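Local coordinates for TT1561 protein (Thermus thermophilus, PDB 1UF3), which is of unknown function but binds calcium and probably acts as a metal-dependent phosphoesterase of the calcineurin superfamily, at residues T4-L18 against A33-K45. Sequence-based numbering, arbitrary orientation.
Sequences TVRYILATSNPMGDL and ADAIALIGNLMPK. With CA (calcium ion), chain S; CA (calcium ion), chain I.
L9 and its neighbours in strand 7-12 pair in parallel with strand 35-39, a worked example of how a beta-alpha-beta unit sets two successive strands side by side. The backbone bonds alternate in direction: L9 N donates to A35 O, A37 N to L9 O (2.9 Å) and I39 N to T11 O, while T11 N to A37 O is weak. Side chains segregate by face. I8 CG2 rests on A37 CB (4.0 Å) on one face; L9 CB meets A33 CB and I36 CG1, and T11 runs alongside L38, on the other.

At the N-terminal end D34 works in two directions. With CG anti to its carbonyl carbon (chi1 -52°), D34 OD1 binds calcium at 2.2 Å. D34 OD2 takes the amides of R6 and Y7 from opposite faces of the carboxylate, and the bond from Y7 N to D34 OD2 (2.8 Å) is nearly straight at 176°. The metal bond and the two amides together probably hold the carboxylate's rotation; G32 O and M1 N of a second subunit bind the same ion.

Beyond the strands, N13 and N41 lie side by side, their amide planes 68° apart. N13 OD1 accepts N41 N at 3.1 Å and, weakly, N41 ND2, just after the cis peptide between G40 and N41, while N41 OD1 is bound by Q73 N; an alanine at N13 would probably leave N41 N without this acceptor and N41 ND2 without its weak bond. M15 N and G16 N donate to N41 O and L42 O, and SE of M15, a selenomethionine, lies 3.7 Å from N41 CB.

The pair lies inside a mixed sheet between strands 66-69 and 211-216. F24 of helix 18-25 packs on L9, T11 and I36, whereas F55 of helix 49-59 covers P14, L42 and M43.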
loop_
_atom_site.group_PDB
_atom_site.type_symbol
_atom_site.label_atom_id
_atom_site.label_comp_id
_atom_site.label_asym_id
_atom_site.label_seq_id
_atom_site.Cartn_x
_atom_site.Cartn_y
_atom_site.Cartn_z
ATOM N N THR A 4 1.040 -7.639 10.485
ATOM C CA THR A 4 1.236 -8.122 11.858
ATOM C C THR A 4 1.207 -6.982 12.856
ATOM O O THR A 4 1.553 -5.858 12.540
ATOM C CB THR A 4 2.584 -8.827 12.043
ATOM O OG1 THR A 4 3.570 -8.160 11.237
ATOM C CG2 THR A 4 2.489 -10.287 11.703
ATOM N N VAL A 5 0.782 -7.274 14.068
ATOM C CA VAL A 5 0.738 -6.241 15.087
ATOM C C VAL A 5 2.103 -6.087 15.768
ATOM O O VAL A 5 2.613 -7.049 16.328
ATOM C CB VAL A 5 -0.262 -6.600 16.173
ATOM C CG1 VAL A 5 -0.147 -5.580 17.332
ATOM C CG2 VAL A 5 -1.666 -6.638 15.588
ATOM N N ARG A 6 2.679 -4.890 15.707
ATOM C CA ARG A 6 3.946 -4.615 16.369
ATOM C C ARG A 6 3.764 -3.491 17.393
ATOM O O ARG A 6 4.308 -3.564 18.495
ATOM C CB ARG A 6 5.047 -4.199 15.377
ATOM C CG ARG A 6 6.369 -3.854 16.105
ATOM C CD ARG A 6 7.613 -3.737 15.191
ATOM N NE ARG A 6 8.742 -3.195 15.948
ATOM C CZ ARG A 6 9.837 -2.646 15.421
ATOM N NH1 ARG A 6 9.989 -2.564 14.104
ATOM N NH2 ARG A 6 10.764 -2.118 16.224
ATOM N N TYR A 7 3.001 -2.461 17.017
ATOM C CA TYR A 7 2.748 -1.321 17.885
ATOM C C TYR A 7 1.309 -1.273 18.347
ATOM O O TYR A 7 0.381 -1.414 17.547
ATOM C CB TYR A 7 3.101 -0.021 17.165
ATOM C CG TYR A 7 4.544 0.024 16.776
ATOM C CD1 TYR A 7 4.972 -0.467 15.533
ATOM C CD2 TYR A 7 5.508 0.461 17.691
ATOM C CE1 TYR A 7 6.323 -0.524 15.218
ATOM C CE2 TYR A 7 6.862 0.397 17.389
ATOM C CZ TYR A 7 7.265 -0.102 16.149
ATOM O OH TYR A 7 8.604 -0.204 15.875
ATOM N N ILE A 8 1.128 -1.081 19.646
ATOM C CA ILE A 8 -0.200 -1.020 20.225
ATOM C C ILE A 8 -0.418 0.296 20.950
ATOM O O ILE A 8 0.381 0.670 21.831
ATOM C CB ILE A 8 -0.401 -2.139 21.218
ATOM C CG1 ILE A 8 -0.249 -3.502 20.537
ATOM C CG2 ILE A 8 -1.745 -2.025 21.866
ATOM C CD1 ILE A 8 -0.111 -4.597 21.567
ATOM N N LEU A 9 -1.485 1.004 20.565
ATOM C CA LEU A 9 -1.870 2.262 21.210
ATOM C C LEU A 9 -2.732 1.817 22.403
ATOM O O LEU A 9 -3.729 1.089 22.241
ATOM C CB LEU A 9 -2.677 3.123 20.230
ATOM C CG LEU A 9 -3.107 4.515 20.685
ATOM C CD1 LEU A 9 -1.882 5.329 21.053
ATOM C CD2 LEU A 9 -3.896 5.195 19.547
ATOM N N ALA A 10 -2.334 2.224 23.604
ATOM C CA ALA A 10 -3.028 1.801 24.816
ATOM C C ALA A 10 -3.300 2.896 25.858
ATOM O O ALA A 10 -2.608 3.901 25.912
ATOM C CB ALA A 10 -2.240 0.673 25.465
ATOM N N THR A 11 -4.311 2.658 26.683
ATOM C CA THR A 11 -4.710 3.591 27.730
ATOM C C THR A 11 -5.751 2.888 28.577
ATOM O O THR A 11 -6.241 1.796 28.214
ATOM C CB THR A 11 -5.331 4.879 27.144
ATOM O OG1 THR A 11 -5.476 5.847 28.186
ATOM C CG2 THR A 11 -6.721 4.595 26.565
ATOM N N SER A 12 -6.098 3.511 29.702
ATOM C CA SER A 12 -7.087 2.941 30.613
ATOM C C SER A 12 -7.990 3.996 31.247
ATOM O O SER A 12 -7.781 5.190 31.106
ATOM C CB SER A 12 -6.385 2.195 31.745
ATOM O OG SER A 12 -5.652 3.133 32.532
ATOM N N ASN A 13 -9.008 3.518 31.937
ATOM C CA ASN A 13 -9.927 4.368 32.673
ATOM C C ASN A 13 -10.314 5.717 32.075
ATOM O O ASN A 13 -10.142 6.739 32.718
ATOM C CB ASN A 13 -9.333 4.591 34.070
ATOM C CG ASN A 13 -10.358 5.071 35.065
ATOM O OD1 ASN A 13 -11.298 4.344 35.403
ATOM N ND2 ASN A 13 -10.187 6.305 35.543
ATOM N N PRO A 14 -10.837 5.747 30.837
ATOM C CA PRO A 14 -11.229 7.036 30.245
ATOM C C PRO A 14 -12.401 7.729 30.997
ATOM O O PRO A 14 -12.604 8.938 30.870
ATOM C CB PRO A 14 -11.599 6.660 28.807
ATOM C CG PRO A 14 -12.057 5.213 28.933
ATOM C CD PRO A 14 -11.013 4.646 29.872
HETATM N N MSE A 15 -13.157 6.951 31.763
HETATM C CA MSE A 15 -14.287 7.446 32.547
HETATM C C MSE A 15 -15.274 8.373 31.820
HETATM O O MSE A 15 -15.617 9.453 32.323
HETATM C CB MSE A 15 -13.776 8.144 33.827
HETATM C CG MSE A 15 -13.305 7.212 34.945
HETATM SE SE MSE A 15 -14.700 6.313 35.897
HETATM C CE MSE A 15 -15.281 7.830 36.983
ATOM N N GLY A 16 -15.727 7.957 30.639
ATOM C CA GLY A 16 -16.697 8.746 29.895
ATOM C C GLY A 16 -16.219 10.010 29.216
ATOM O O GLY A 16 -17.026 10.733 28.624
ATOM N N ASP A 17 -14.918 10.284 29.278
ATOM C CA ASP A 17 -14.371 11.478 28.634
ATOM C C ASP A 17 -14.286 11.246 27.121
ATOM O O ASP A 17 -13.263 10.784 26.604
ATOM C CB ASP A 17 -12.980 11.773 29.182
ATOM C CG ASP A 17 -12.512 13.159 28.843
ATOM O OD1 ASP A 17 -13.046 13.732 27.874
ATOM O OD2 ASP A 17 -11.608 13.678 29.533
ATOM N N LEU A 18 -15.361 11.584 26.414
ATOM C CA LEU A 18 -15.427 11.388 24.970
ATOM C C LEU A 18 -14.512 12.290 24.158
ATOM O O LEU A 18 -14.096 11.932 23.047
ATOM C CB LEU A 18 -16.867 11.573 24.484
ATOM C CG LEU A 18 -17.854 10.629 25.161
ATOM C CD1 LEU A 18 -19.242 10.902 24.649
ATOM C CD2 LEU A 18 -17.457 9.188 24.898
ATOM N N ALA A 33 0.095 3.045 14.765
ATOM C CA ALA A 33 -0.358 1.929 15.604
ATOM C C ALA A 33 -1.025 0.844 14.769
ATOM O O ALA A 33 -1.734 1.153 13.796
ATOM C CB ALA A 33 -1.337 2.429 16.632
ATOM N N ASP A 34 -0.832 -0.412 15.174
ATOM C CA ASP A 34 -1.413 -1.558 14.475
ATOM C C ASP A 34 -2.642 -2.062 15.174
ATOM O O ASP A 34 -3.481 -2.750 14.575
ATOM C CB ASP A 34 -0.400 -2.684 14.365
ATOM C CG ASP A 34 0.890 -2.209 13.779
ATOM O OD1 ASP A 34 0.836 -1.574 12.697
ATOM O OD2 ASP A 34 1.943 -2.435 14.417
ATOM N N ALA A 35 -2.745 -1.718 16.455
ATOM C CA ALA A 35 -3.882 -2.113 17.245
ATOM C C ALA A 35 -4.105 -1.135 18.413
ATOM O O ALA A 35 -3.267 -0.267 18.673
ATOM C CB ALA A 35 -3.681 -3.494 17.752
ATOM N N ILE A 36 -5.239 -1.284 19.092
ATOM C CA ILE A 36 -5.577 -0.446 20.227
ATOM C C ILE A 36 -6.037 -1.378 21.332
ATOM O O ILE A 36 -6.758 -2.352 21.080
ATOM C CB ILE A 36 -6.758 0.507 19.913
ATOM C CG1 ILE A 36 -6.314 1.620 18.970
ATOM C CG2 ILE A 36 -7.355 1.030 21.209
ATOM C CD1 ILE A 36 -7.447 2.506 18.434
ATOM N N ALA A 37 -5.593 -1.109 22.554
ATOM C CA ALA A 37 -6.013 -1.901 23.694
ATOM C C ALA A 37 -6.516 -0.889 24.713
ATOM O O ALA A 37 -5.831 0.088 25.018
ATOM C CB ALA A 37 -4.856 -2.704 24.253
ATOM N N LEU A 38 -7.720 -1.102 25.228
ATOM C CA LEU A 38 -8.272 -0.143 26.176
ATOM C C LEU A 38 -8.901 -0.815 27.396
ATOM O O LEU A 38 -9.759 -1.701 27.285
ATOM C CB LEU A 38 -9.267 0.764 25.441
ATOM C CG LEU A 38 -9.842 1.975 26.180
ATOM C CD1 LEU A 38 -10.470 3.002 25.198
ATOM C CD2 LEU A 38 -10.838 1.449 27.170
ATOM N N ILE A 39 -8.427 -0.387 28.565
ATOM C CA ILE A 39 -8.857 -0.911 29.853
ATOM C C ILE A 39 -9.853 0.048 30.504
ATOM O O ILE A 39 -9.641 1.251 30.468
ATOM C CB ILE A 39 -7.641 -1.063 30.815
ATOM C CG1 ILE A 39 -6.517 -1.883 30.157
ATOM C CG2 ILE A 39 -8.077 -1.770 32.076
ATOM C CD1 ILE A 39 -6.865 -3.359 29.962
ATOM N N GLY A 40 -10.922 -0.479 31.107
ATOM C CA GLY A 40 -11.909 0.387 31.749
ATOM C C GLY A 40 -11.329 1.136 32.952
ATOM O O GLY A 40 -10.138 1.026 33.222
ATOM N N ASN A 41 -12.138 1.902 33.682
ATOM C CA ASN A 41 -13.567 2.088 33.420
ATOM C C ASN A 41 -13.787 2.858 32.133
ATOM O O ASN A 41 -13.240 3.940 31.951
ATOM C CB ASN A 41 -14.230 2.882 34.568
ATOM C CG ASN A 41 -14.011 2.250 35.926
ATOM O OD1 ASN A 41 -14.450 1.129 36.186
ATOM N ND2 ASN A 41 -13.328 2.974 36.811
ATOM N N LEU A 42 -14.583 2.306 31.226
ATOM C CA LEU A 42 -14.861 3.029 29.994
ATOM C C LEU A 42 -15.761 4.211 30.357
ATOM O O LEU A 42 -15.576 5.322 29.875
ATOM C CB LEU A 42 -15.614 2.149 28.990
ATOM C CG LEU A 42 -14.873 1.061 28.196
ATOM C CD1 LEU A 42 -14.305 -0.001 29.124
ATOM C CD2 LEU A 42 -15.868 0.431 27.209
HETATM N N MSE A 43 -16.725 3.931 31.230
HETATM C CA MSE A 43 -17.746 4.890 31.678
HETATM C C MSE A 43 -17.875 4.888 33.197
HETATM O O MSE A 43 -17.546 3.892 33.851
HETATM C CB MSE A 43 -19.122 4.452 31.150
HETATM C CG MSE A 43 -19.381 4.667 29.692
HETATM SE SE MSE A 43 -19.660 6.511 29.405
HETATM C CE MSE A 43 -18.845 6.632 27.645
ATOM N N PRO A 44 -18.383 5.991 33.777
ATOM C CA PRO A 44 -18.568 6.063 35.230
ATOM C C PRO A 44 -19.799 5.202 35.491
ATOM O O PRO A 44 -20.597 4.969 34.578
ATOM C CB PRO A 44 -18.890 7.537 35.477
ATOM C CG PRO A 44 -18.308 8.237 34.292
ATOM C CD PRO A 44 -18.624 7.299 33.155
ATOM N N LYS A 45 -19.970 4.740 36.723
ATOM C CA LYS A 45 -21.125 3.919 37.083
ATOM C C LYS A 45 -22.451 4.537 36.593
ATOM O O LYS A 45 -23.322 3.825 36.085
ATOM C CB LYS A 45 -21.162 3.733 38.612
ATOM C CG LYS A 45 -22.397 3.051 39.175
ATOM C CD LYS A 45 -22.512 1.618 38.689
ATOM C CE LYS A 45 -23.780 0.947 39.197
ATOM N NZ LYS A 45 -23.811 0.885 40.687
HETATM CA CA CA S . 1.519 0.080 11.458
HETATM CA CA CA I . -24.098 2.159 34.524
HETATM O O HOH W 1 -0.706 -3.732 11.482
HETATM O O HOH W 2 -21.759 2.568 33.795
HETATM O O HOH W 3 -24.128 0.766 32.400
HETATM O O HOH W 4 -26.518 1.892 34.084
HETATM O O HOH W 5 -26.110 2.570 36.431
HETATM O O HOH W 6 1.608 -1.476 9.530
#